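Local coordinates for protein histidinol-phosphatase (Listeria monocytogenes serotype 4b str. H7858, PDB 6NLR) that probably catalyses the hydrolysis of histidinol phosphate to histidinol in histidine biosynthesis, using a trinuclear metal centre in a PHP-family fold, at residues G99-D102 against F103-F107; E143-V146 against Q147-G151. All blocks are in the same frame, centred on the assembly; numbering follows the deposited sequence.

Contact 1. Residues G99-D102 against F103-F107; sequences GYED and FTRDF
Thr-104, Arg-105 and Asp-106 send their backbone N-H groups back to the carbonyl oxygens of Tyr-100, Glu-101 and Asp-102, three successive i to i+4 bonds that open the first turns of helix 101-111. Tyr-100 sits at the N-cap position and serves through its backbone: its O receives Thr-104 N at 3.2 Å, while its side chain leads away from the turn toward Asn-50. Thr-104 OG1 makes a weak hydrogen bond to the same Tyr-100 O at 3.3 Å, its proton having another acceptor within reach; Thr-104 is buried, and its short side chain turns the hydroxyl back toward the first turn. The outer face is ionic. Arg-105 keeps CG opposite its backbone N (chi1 -178°) and then bends at chi3, which folds the guanidinium back along the helix toward its start. There NH1 meets Asp-102 OD1 at 2.8 Å in a salt bridge. The carboxylate oxygen lies at the edge of the guanidinium, close to its plane, but the nitrogen approaches OD1 on the anti side and 32° out of the carboxylate plane. The two planes are 61° apart, and the pair is joined by one bond. Glu-101 O lies over one face of the guanidinium. Arg-105 NH2 stands 4.1 Å from Glu-101 OE1, beyond a salt bridge: it bonds instead to Asp-170 O, while Glu-101 OE2 is held by Tyr-96 OH. Acidic residues suit this first turn, since their charge would be expected to interact favourably with the positive end of the helix dipole. The arrangement is that of a helix N-terminus with an i to i+3 Asp-Arg salt bridge, here beginning the helix of the beta-alpha-beta unit formed by strand 87-95, helix 101-111 and strand 117-127.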
loop_
_atom_site.group_PDB
_atom_site.type_symbol
_atom_site.label_atom_id
_atom_site.label_comp_id
_atom_site.label_asym_id
_atom_site.label_seq_id
_atom_site.Cartn_x
_atom_site.Cartn_y
_atom_site.Cartn_z
ATOM N N GLY A 99 -1.432 -9.313 -14.840
ATOM C CA GLY A 99 -2.099 -9.603 -16.117
ATOM C C GLY A 99 -2.953 -8.443 -16.606
ATOM O O GLY A 99 -3.533 -8.595 -17.677
ATOM N N TYR A 100 -3.050 -7.320 -15.873
ATOM C CA TYR A 100 -3.861 -6.145 -16.301
ATOM C C TYR A 100 -2.999 -4.870 -16.401
ATOM O O TYR A 100 -3.524 -3.756 -16.158
ATOM C CB TYR A 100 -5.050 -5.977 -15.351
ATOM C CG TYR A 100 -6.034 -7.112 -15.441
ATOM C CD1 TYR A 100 -5.802 -8.292 -14.762
ATOM C CD2 TYR A 100 -7.159 -7.031 -16.240
ATOM C CE1 TYR A 100 -6.679 -9.355 -14.841
ATOM C CE2 TYR A 100 -8.059 -8.084 -16.324
ATOM C CZ TYR A 100 -7.805 -9.252 -15.631
ATOM O OH TYR A 100 -8.655 -10.310 -15.714
ATOM N N GLU A 101 -1.723 -5.007 -16.771
ATOM C CA GLU A 101 -0.787 -3.857 -16.926
ATOM C C GLU A 101 -1.365 -2.850 -17.926
ATOM O O GLU A 101 -1.203 -1.645 -17.695
ATOM C CB GLU A 101 0.610 -4.336 -17.337
ATOM C CG GLU A 101 1.311 -5.065 -16.210
ATOM C CD GLU A 101 2.765 -5.413 -16.440
ATOM O OE1 GLU A 101 3.278 -5.201 -17.588
ATOM O OE2 GLU A 101 3.393 -5.902 -15.466
ATOM N N ASP A 102 -2.012 -3.309 -18.998
ATOM C CA ASP A 102 -2.583 -2.396 -20.024
ATOM C C ASP A 102 -3.606 -1.480 -19.349
ATOM O O ASP A 102 -3.561 -0.263 -19.603
ATOM C CB ASP A 102 -3.203 -3.135 -21.217
ATOM C CG ASP A 102 -2.192 -3.864 -22.088
ATOM O OD1 ASP A 102 -0.983 -3.693 -21.840
ATOM O OD2 ASP A 102 -2.618 -4.623 -22.999
ATOM N N PHE A 103 -4.515 -2.028 -18.544
ATOM C CA PHE A 103 -5.534 -1.220 -17.824
ATOM C C PHE A 103 -4.799 -0.186 -16.960
ATOM O O PHE A 103 -5.130 0.990 -16.997
ATOM C CB PHE A 103 -6.470 -2.069 -16.956
ATOM C CG PHE A 103 -7.214 -1.247 -15.936
ATOM C CD1 PHE A 103 -8.345 -0.528 -16.294
ATOM C CD2 PHE A 103 -6.720 -1.106 -14.644
ATOM C CE1 PHE A 103 -8.997 0.269 -15.366
ATOM C CE2 PHE A 103 -7.370 -0.305 -13.715
ATOM C CZ PHE A 103 -8.502 0.382 -14.080
ATOM N N THR A 104 -3.815 -0.619 -16.180
ATOM C CA THR A 104 -3.166 0.261 -15.188
ATOM C C THR A 104 -2.417 1.382 -15.921
ATOM O O THR A 104 -2.525 2.533 -15.499
ATOM C CB THR A 104 -2.282 -0.566 -14.250
ATOM O OG1 THR A 104 -3.105 -1.598 -13.698
ATOM C CG2 THR A 104 -1.651 0.280 -13.168
ATOM N N ARG A 105 -1.707 1.039 -16.990
ATOM C CA ARG A 105 -0.933 1.983 -17.838
ATOM C C ARG A 105 -1.907 3.021 -18.418
ATOM O O ARG A 105 -1.581 4.223 -18.364
ATOM C CB ARG A 105 -0.141 1.212 -18.909
ATOM C CG ARG A 105 0.738 2.075 -19.806
ATOM C CD ARG A 105 1.409 1.304 -20.936
ATOM N NE ARG A 105 2.067 0.122 -20.423
ATOM C CZ ARG A 105 1.681 -1.139 -20.635
ATOM N NH1 ARG A 105 0.641 -1.423 -21.407
ATOM N NH2 ARG A 105 2.358 -2.124 -20.074
ATOM N N ASP A 106 -3.053 2.586 -18.960
ATOM C CA ASP A 106 -4.057 3.507 -19.562
ATOM C C ASP A 106 -4.602 4.435 -18.475
ATOM O O ASP A 106 -4.747 5.623 -18.737
ATOM C CB ASP A 106 -5.184 2.741 -20.250
ATOM C CG ASP A 106 -4.751 2.029 -21.524
ATOM O OD1 ASP A 106 -3.595 2.243 -21.971
ATOM O OD2 ASP A 106 -5.577 1.254 -22.062
ATOM N N PHE A 107 -4.861 3.913 -17.277
ATOM C CA PHE A 107 -5.402 4.712 -16.152
ATOM C C PHE A 107 -4.364 5.783 -15.772
ATOM O O PHE A 107 -4.712 6.975 -15.640
ATOM C CB PHE A 107 -5.776 3.821 -14.963
ATOM C CG PHE A 107 -6.137 4.616 -13.735
ATOM C CD1 PHE A 107 -7.428 5.067 -13.536
ATOM C CD2 PHE A 107 -5.169 4.968 -12.811
ATOM C CE1 PHE A 107 -7.747 5.839 -12.429
ATOM C CE2 PHE A 107 -5.493 5.718 -11.689
ATOM C CZ PHE A 107 -6.777 6.163 -11.515
#

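Contact 2. Residues E143-V146 against Q147-G151; sequences EGIV and QFYGG
Ile-145 and Tyr-149, one turn apart, form the apolar centre of the close of helix 138-149. Their side chains run side by side, with Ile-145 CG2 3.8 Å from Tyr-149 CD2. Chi1 of -74° puts the tyrosine ring beside its own backbone N, and from there CD2 also reaches Ile-145 O at 3.2 Å. That same oxygen accepts Tyr-149 N at 2.9 Å. One more i to i+4 bond follows, Gly-150 N to Val-146 O at 2.9 Å, more bent than the one before; Gly-151 N adds a weak i to i+5 bond to the same carbonyl as the chain unwinds. Both glycines have positive phi, a backbone region in which a residue without a side chain sits easily, and this lets the chain turn out of the helix. Val-146 is buried, and its CG1 rests 3.5 Å from Gly-151 C, beside the turn. The solvent side is looser. Glu-143 and Gln-147 are exposed and joined through water: the water donates to Glu-143 O at 2.6 Å and accepts from Gln-147 NE2 at 2.7 Å. The extended glutamine chain spans the turn to reach it, a polar bridge that suits a surface. Phe-148, partly exposed, rests its CB on Gly-144 O and places CD2 over one face of the Tyr-149 ring. Around the helix end, Ile-145 packs against Leu-125 of strand 117-127 and Ala-155 of helix 152-168, Tyr-149 lies on Gln-154 and Ala-158 of that second helix, and Gly-151 stands at its N-cap position, the two glycines forming the short link between helices 138-149 and 152-168.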
loop_
_atom_site.group_PDB
_atom_site.type_symbol
_atom_site.label_atom_id
_atom_site.label_comp_id
_atom_site.label_asym_id
_atom_site.label_seq_id
_atom_site.Cartn_x
_atom_site.Cartn_y
_atom_site.Cartn_z
ATOM N N GLU A 143 -7.963 -19.477 3.013
ATOM C CA GLU A 143 -8.740 -20.297 2.048
ATOM C C GLU A 143 -8.330 -19.927 0.623
ATOM O O GLU A 143 -8.252 -20.821 -0.196
ATOM C CB GLU A 143 -10.238 -20.121 2.276
ATOM C CG GLU A 143 -10.695 -20.883 3.500
ATOM C CD GLU A 143 -12.018 -20.440 4.098
ATOM O OE1 GLU A 143 -12.829 -19.824 3.361
ATOM O OE2 GLU A 143 -12.245 -20.746 5.294
ATOM N N GLY A 144 -8.065 -18.657 0.362
ATOM C CA GLY A 144 -7.838 -18.164 -0.999
ATOM C C GLY A 144 -6.407 -18.348 -1.461
ATOM O O GLY A 144 -6.204 -18.618 -2.658
ATOM N N ILE A 145 -5.447 -18.117 -0.569
ATOM C CA ILE A 145 -4.015 -17.939 -0.961
ATOM C C ILE A 145 -3.132 -18.969 -0.250
ATOM O O ILE A 145 -2.428 -19.718 -0.957
ATOM C CB ILE A 145 -3.575 -16.492 -0.757
ATOM C CG1 ILE A 145 -4.210 -15.616 -1.830
ATOM C CG2 ILE A 145 -2.045 -16.363 -0.733
ATOM C CD1 ILE A 145 -4.115 -14.114 -1.588
ATOM N N VAL A 146 -3.181 -19.068 1.074
ATOM C CA VAL A 146 -2.220 -19.955 1.796
ATOM C C VAL A 146 -2.437 -21.408 1.343
ATOM O O VAL A 146 -1.444 -22.081 0.945
ATOM C CB VAL A 146 -2.317 -19.778 3.317
ATOM C CG1 VAL A 146 -1.408 -20.777 4.023
ATOM C CG2 VAL A 146 -1.960 -18.334 3.709
ATOM N N GLN A 147 -3.670 -21.890 1.406
ATOM C CA GLN A 147 -4.010 -23.269 1.003
ATOM C C GLN A 147 -3.719 -23.456 -0.495
ATOM O O GLN A 147 -3.283 -24.547 -0.869
ATOM C CB GLN A 147 -5.455 -23.576 1.385
ATOM C CG GLN A 147 -5.610 -23.862 2.873
ATOM C CD GLN A 147 -7.038 -24.163 3.258
ATOM O OE1 GLN A 147 -7.319 -24.629 4.357
ATOM N NE2 GLN A 147 -7.951 -23.966 2.326
ATOM N N PHE A 148 -3.946 -22.436 -1.318
ATOM C CA PHE A 148 -3.721 -22.515 -2.781
ATOM C C PHE A 148 -2.231 -22.744 -3.062
ATOM O O PHE A 148 -1.932 -23.634 -3.909
ATOM C CB PHE A 148 -4.226 -21.256 -3.490
ATOM C CG PHE A 148 -4.122 -21.285 -4.992
ATOM C CD1 PHE A 148 -5.073 -21.940 -5.754
ATOM C CD2 PHE A 148 -3.104 -20.603 -5.642
ATOM C CE1 PHE A 148 -4.987 -21.931 -7.140
ATOM C CE2 PHE A 148 -3.013 -20.598 -7.029
ATOM C CZ PHE A 148 -3.956 -21.261 -7.776
ATOM N N TYR A 149 -1.337 -21.996 -2.388
ATOM C CA TYR A 149 0.125 -22.014 -2.660
ATOM C C TYR A 149 0.806 -23.141 -1.889
ATOM O O TYR A 149 1.908 -23.514 -2.294
ATOM C CB TYR A 149 0.742 -20.633 -2.465
ATOM C CG TYR A 149 0.381 -19.694 -3.589
ATOM C CD1 TYR A 149 0.907 -19.855 -4.859
ATOM C CD2 TYR A 149 -0.548 -18.693 -3.392
ATOM C CE1 TYR A 149 0.533 -19.017 -5.902
ATOM C CE2 TYR A 149 -0.910 -17.827 -4.410
ATOM C CZ TYR A 149 -0.377 -17.995 -5.671
ATOM O OH TYR A 149 -0.774 -17.162 -6.674
ATOM N N GLY A 150 0.147 -23.704 -0.875
ATOM C CA GLY A 150 0.633 -24.875 -0.129
ATOM C C GLY A 150 1.137 -24.563 1.271
ATOM O O GLY A 150 1.641 -25.467 1.890
ATOM N N GLY A 151 1.013 -23.331 1.758
ATOM C CA GLY A 151 1.456 -22.978 3.117
ATOM C C GLY A 151 1.895 -21.533 3.207
ATOM O O GLY A 151 1.963 -20.844 2.177
HETATM O O HOH W 1 -8.550 -23.355 -0.274
#

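In the fold
The two contacts are local turns at opposite kinds of helix end: contact 1 opens helix 101-111, whereas contact 2 closes helix 138-149 and leads into helix 152-168. Their centres lie 26 Å apart and they do not touch. Strand 117-127 follows helix 101-111 in a beta-alpha-beta unit, and Ile-145 and Phe-148 of contact 2 touch it. Contact 1 lies at the surface, and its side-chain contacts are mainly ionic. Contact 2 is partly buried; its inward side is apolar, its turn depends on glycines, and a bridging water takes the place of a salt bridge on its outer side. Neither reaches the metals: the side chain of Thr-104 is about 14 Å from a bound manganese ion and that of Ile-145 about 13 Å.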